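Local coordinates for transcriptional regulator (NtrC family) (PDB 3DZD), which probably activates sigma54-dependent transcription, using an AAA+ ATPase domain coupled to a response-regulator receiver domain that controls its activity, at residues 159-164 with 269-274; 184-189 with 227-232. All blocks are in the same frame, centred on the assembly; numbering follows the deposited sequence.

Contact 1. Residues 159-164 with 269-274; sequences GESGTG and ATNKNL. With ADP (adenosine-5'-diphosphate), chain C.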
# COMPACT_ATOMS: atom_id res chain seq x y z
N GLY A 159 -4.29 -24.21 -14.13
CA GLY A 159 -5.08 -24.81 -13.07
C GLY A 159 -6.53 -24.45 -13.24
O GLY A 159 -6.84 -23.46 -13.89
N GLU A 160 -7.40 -25.25 -12.64
CA GLU A 160 -8.83 -24.96 -12.66
C GLU A 160 -9.13 -23.73 -11.83
O GLU A 160 -8.26 -23.22 -11.10
CB GLU A 160 -9.61 -26.15 -12.13
CG GLU A 160 -9.58 -27.36 -13.04
CD GLU A 160 -10.52 -28.47 -12.56
OE1 GLU A 160 -11.07 -28.34 -11.44
OE2 GLU A 160 -10.72 -29.45 -13.32
N SER A 161 -10.36 -23.24 -11.94
CA SER A 161 -10.77 -22.05 -11.21
C SER A 161 -10.72 -22.31 -9.72
O SER A 161 -11.08 -23.39 -9.26
CB SER A 161 -12.17 -21.62 -11.62
OG SER A 161 -12.21 -21.35 -13.01
N GLY A 162 -10.27 -21.30 -8.98
CA GLY A 162 -10.21 -21.39 -7.53
C GLY A 162 -9.19 -22.37 -6.98
O GLY A 162 -9.39 -22.89 -5.89
N THR A 163 -8.11 -22.62 -7.70
CA THR A 163 -7.06 -23.51 -7.18
C THR A 163 -5.87 -22.79 -6.53
O THR A 163 -4.89 -23.43 -6.16
CB THR A 163 -6.52 -24.46 -8.26
OG1 THR A 163 -6.13 -23.69 -9.39
CG2 THR A 163 -7.58 -25.45 -8.69
N GLY A 164 -5.95 -21.47 -6.38
CA GLY A 164 -4.90 -20.76 -5.67
C GLY A 164 -3.83 -20.17 -6.56
O GLY A 164 -2.72 -19.89 -6.10
N ALA A 269 -1.85 -16.63 -15.61
CA ALA A 269 -2.62 -17.75 -15.10
C ALA A 269 -3.72 -18.07 -16.09
O ALA A 269 -4.27 -17.17 -16.72
CB ALA A 269 -3.20 -17.42 -13.76
N THR A 270 -4.05 -19.35 -16.22
CA THR A 270 -5.10 -19.77 -17.13
C THR A 270 -5.79 -21.02 -16.60
O THR A 270 -5.18 -21.82 -15.87
CB THR A 270 -4.53 -20.02 -18.55
OG1 THR A 270 -5.59 -20.29 -19.47
CG2 THR A 270 -3.57 -21.19 -18.54
N ASN A 271 -7.06 -21.20 -16.92
CA ASN A 271 -7.74 -22.46 -16.62
C ASN A 271 -8.09 -23.15 -17.92
O ASN A 271 -8.99 -23.99 -17.96
CB ASN A 271 -8.98 -22.26 -15.75
CG ASN A 271 -10.17 -21.71 -16.53
OD1 ASN A 271 -10.01 -21.02 -17.53
ND2 ASN A 271 -11.37 -22.03 -16.06
N LYS A 272 -7.38 -22.77 -18.98
CA LYS A 272 -7.52 -23.38 -20.30
C LYS A 272 -6.25 -24.14 -20.64
O LYS A 272 -5.22 -23.96 -20.01
CB LYS A 272 -7.72 -22.31 -21.37
CG LYS A 272 -8.88 -21.36 -21.11
CD LYS A 272 -9.14 -20.49 -22.33
CE LYS A 272 -10.00 -19.29 -21.99
NZ LYS A 272 -11.13 -19.66 -21.10
N ASN A 273 -6.33 -25.01 -21.64
CA ASN A 273 -5.11 -25.60 -22.18
C ASN A 273 -4.67 -24.75 -23.36
O ASN A 273 -5.14 -24.95 -24.48
CB ASN A 273 -5.34 -27.04 -22.62
CG ASN A 273 -4.08 -27.69 -23.16
OD1 ASN A 273 -3.21 -27.01 -23.72
ND2 ASN A 273 -3.98 -29.00 -23.00
N LEU A 274 -3.78 -23.79 -23.10
CA LEU A 274 -3.47 -22.77 -24.10
C LEU A 274 -2.85 -23.32 -25.36
O LEU A 274 -3.01 -22.73 -26.43
CB LEU A 274 -2.58 -21.68 -23.51
CG LEU A 274 -3.33 -20.64 -22.68
CD1 LEU A 274 -2.33 -19.61 -22.18
CD2 LEU A 274 -4.43 -19.99 -23.49
PB ADP C . -7.67 -18.77 -8.49
O1B ADP C . -6.69 -17.62 -8.35
O2B ADP C . -8.84 -18.49 -9.41
O3B ADP C . -7.04 -20.10 -8.79
PA ADP C . -8.19 -18.07 -5.72
O1A ADP C . -6.90 -18.39 -5.00
O2A ADP C . -8.44 -16.63 -6.10
O3A ADP C . -8.31 -19.03 -7.02
O5' ADP C . -9.41 -18.56 -4.80
C5' ADP C . -9.18 -19.32 -3.62
C4' ADP C . -9.62 -18.59 -2.37
O4' ADP C . -9.19 -19.39 -1.28
C3' ADP C . -8.85 -17.29 -2.21
O3' ADP C . -9.54 -16.46 -1.27
C2' ADP C . -7.55 -17.68 -1.56
O2' ADP C . -7.25 -16.66 -0.60
C1' ADP C . -7.89 -18.96 -0.83
N9 ADP C . -6.92 -20.03 -1.11
C8 ADP C . -6.77 -20.66 -2.29
N7 ADP C . -5.83 -21.62 -2.23
C5 ADP C . -5.35 -21.62 -0.97
C6 ADP C . -4.32 -22.38 -0.23
N6 ADP C . -3.61 -23.36 -0.85
N1 ADP C . -4.13 -22.07 1.06
C2 ADP C . -4.84 -21.10 1.67
N3 ADP C . -5.78 -20.36 1.06
C4 ADP C . -6.08 -20.57 -0.23
O HOH W 1 -11.95 -24.55 -14.04
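Gly159 N donates to Thr270 O at 3.1 Å (N-H...O angle 145°), the one direct backbone hydrogen bond between residues 159-164 and 269-274. The carbonyl of Gly159 lies against the second segment: its O meets Asn271 CA at 3.0 Å in a CA-H...O contact. A CB at Gly159 would run into Thr163 OG1, consistent with glycine at this position. Glu160 turns its side chain away from 269-274, to Arg302 and Asn346, and starts a type II turn ending at Thr163. Ser161 N, 2.9 Å from a water, donates to it, and Asn271 ND2 donates to the same water at 3.3 Å, bridging the segments. Asn271 CB lies against Gly159 O, and with CG between the backbone N and the carbonyl carbon (chi1 77°) its amide extends beside Ser161, OD1 hydrogen-bonded to Lys324 of the second subunit. Gly162, at the positive phi the turn requires, donates its N to ADP O2B at 3.2 Å. Thr163 OG1 folds back to donate to Glu160 O at 2.8 Å, 20° off the carbonyl plane, bracing the turn. A valine here would probably cost Glu160 O its hydroxyl donor, leaving the weak bond from Thr163 N to hold the turn. Gly164 N, at the N-cap of helix 165-176, makes a weak bond to ADP O3B at 3.0 Å. The sequence GESGTG and these amides identify the P-loop (Walker A) of the ATPase. The chemistry implies a division of labour: backbone N-H groups cradle the beta-phosphate, while neutral backbone and water-bridged links join the loop to the end of strand 265-270.

Contact 2. Residues 184-189 with 227-232; sequences DLNCAS and FLDEVG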
# COMPACT_ATOMS: atom_id res chain seq x y z
N ASP A 184 -2.27 -6.98 -10.10
CA ASP A 184 -3.02 -8.04 -10.76
C ASP A 184 -4.12 -7.50 -11.66
O ASP A 184 -4.85 -6.58 -11.30
CB ASP A 184 -3.52 -9.10 -9.78
CG ASP A 184 -4.61 -8.59 -8.86
OD1 ASP A 184 -5.09 -7.46 -9.05
OD2 ASP A 184 -4.99 -9.35 -7.93
N LEU A 185 -4.19 -8.05 -12.86
CA LEU A 185 -5.24 -7.71 -13.81
C LEU A 185 -6.05 -8.95 -14.16
O LEU A 185 -5.50 -9.97 -14.59
CB LEU A 185 -4.64 -7.10 -15.08
CG LEU A 185 -5.66 -6.83 -16.18
CD1 LEU A 185 -6.85 -6.03 -15.63
CD2 LEU A 185 -5.02 -6.10 -17.36
N ASN A 186 -7.36 -8.86 -13.96
CA ASN A 186 -8.26 -9.94 -14.33
C ASN A 186 -8.76 -9.70 -15.75
O ASN A 186 -9.43 -8.71 -16.01
CB ASN A 186 -9.43 -10.01 -13.36
CG ASN A 186 -10.24 -11.28 -13.51
OD1 ASN A 186 -10.50 -11.75 -14.62
ND2 ASN A 186 -10.65 -11.86 -12.38
N CYS A 187 -8.43 -10.61 -16.65
CA CYS A 187 -8.69 -10.38 -18.07
C CYS A 187 -10.08 -10.80 -18.49
O CYS A 187 -10.46 -10.65 -19.65
CB CYS A 187 -7.62 -11.07 -18.91
SG CYS A 187 -5.93 -10.55 -18.52
N ALA A 188 -10.85 -11.34 -17.54
CA ALA A 188 -12.21 -11.77 -17.82
C ALA A 188 -13.21 -10.89 -17.08
O ALA A 188 -14.15 -10.38 -17.67
CB ALA A 188 -12.39 -13.22 -17.44
N SER A 189 -12.98 -10.72 -15.78
CA SER A 189 -13.82 -9.87 -14.94
C SER A 189 -13.95 -8.45 -15.50
O SER A 189 -14.79 -7.67 -15.06
CB SER A 189 -13.26 -9.80 -13.52
OG SER A 189 -14.03 -8.92 -12.71
N PHE A 227 0.60 -9.60 -12.66
CA PHE A 227 -0.13 -10.87 -12.71
C PHE A 227 -1.35 -10.75 -13.61
O PHE A 227 -2.29 -10.01 -13.31
CB PHE A 227 -0.56 -11.31 -11.30
CG PHE A 227 -1.42 -12.57 -11.27
CD1 PHE A 227 -0.97 -13.75 -11.83
CD2 PHE A 227 -2.66 -12.56 -10.65
CE1 PHE A 227 -1.74 -14.90 -11.78
CE2 PHE A 227 -3.44 -13.70 -10.60
CZ PHE A 227 -2.98 -14.88 -11.17
N LEU A 228 -1.32 -11.47 -14.73
CA LEU A 228 -2.44 -11.48 -15.67
C LEU A 228 -3.33 -12.69 -15.42
O LEU A 228 -3.03 -13.80 -15.88
CB LEU A 228 -1.90 -11.53 -17.10
CG LEU A 228 -1.00 -10.37 -17.51
CD1 LEU A 228 -0.37 -10.64 -18.85
CD2 LEU A 228 -1.79 -9.05 -17.52
N ASP A 229 -4.42 -12.49 -14.70
CA ASP A 229 -5.36 -13.57 -14.43
C ASP A 229 -6.19 -13.89 -15.67
O ASP A 229 -6.70 -12.99 -16.33
CB ASP A 229 -6.26 -13.24 -13.24
CG ASP A 229 -6.73 -14.49 -12.49
OD1 ASP A 229 -6.66 -15.60 -13.05
OD2 ASP A 229 -7.17 -14.35 -11.32
N GLU A 230 -6.32 -15.18 -15.96
CA GLU A 230 -6.95 -15.69 -17.17
C GLU A 230 -6.56 -14.96 -18.44
O GLU A 230 -7.40 -14.43 -19.17
CB GLU A 230 -8.48 -15.78 -17.06
CG GLU A 230 -9.08 -16.66 -18.16
CD GLU A 230 -8.24 -17.90 -18.44
OE1 GLU A 230 -7.86 -18.16 -19.61
OE2 GLU A 230 -7.95 -18.61 -17.46
N VAL A 231 -5.26 -14.95 -18.71
CA VAL A 231 -4.72 -14.30 -19.90
C VAL A 231 -5.39 -14.82 -21.16
O VAL A 231 -5.41 -14.14 -22.18
CB VAL A 231 -3.17 -14.48 -19.99
CG1 VAL A 231 -2.80 -15.95 -20.18
CG2 VAL A 231 -2.60 -13.62 -21.12
N GLY A 232 -5.94 -16.03 -21.11
CA GLY A 232 -6.62 -16.59 -22.27
C GLY A 232 -7.84 -15.81 -22.74
O GLY A 232 -8.30 -15.98 -23.87
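Leu185 uses both its backbone polar groups on the neighbouring strand. Its N donates to Phe227 O at 2.8 Å with an N-H...O angle of 170°, and its O accepts from Asp229 N at 2.7 Å. Cys187 N continues the ladder to Asp229 O at 3.0 Å, the donor now tilted 22° from the carbonyl plane as the chain leaves the sheet. The register pairs Asp184 with Phe227, Leu185 with Leu228 and Asn186 with Asp229, the axes 18° apart: a parallel pair from the P-loop ATPase sheet, in which 182-186 is an outermost strand. Residues 227-230 (FLDE) fit the Walker B pattern, and the Asp229 side chain lies about 4 Å from ADP at the nearest atoms. On that face Asp184 CB meets the edge of the Phe227 ring, 3.7 Å from CD2. Asn186 OD1 accepts Ala188 N in the carbonyl plane at 3.0 Å, an Asx turn, and also Ser189 N from well above that plane, completing an Asx motif. Leu185 and Leu228 share the other face, CB to CD2 4.2 Å. Cys187 SG, anti to its own carbonyl carbon, is carried onto the second segment, 4.2 Å from Val231 CA. The Glu230 carboxylate accepts from Asn271 N and bonds Thr270 OG1.

How the contacts relate
Both contacts belong to the parallel sheet of the ATPase domain and meet at strand 265-270, neighbour of strand 225-229: Ala269 N probably bonds Leu228 O at 3.1 Å, and Ala269 CB touches Phe227 CE1 at the ring's rim, 3.5 Å away. Contact 2 is the more buried, covering 378 Å² against 149 Å², and rests on a regular strand ladder with leucines on one face and polar side chains beside Phe227 on the other. Contact 1, partly buried, joins a loop to a strand end through one direct backbone bond and a water. The Glu230 carboxylate of contact 2 serves both. Contact 1 brings the phosphate-binding amides, contact 2 the carboxylate-bearing strand; both touch the second subunit.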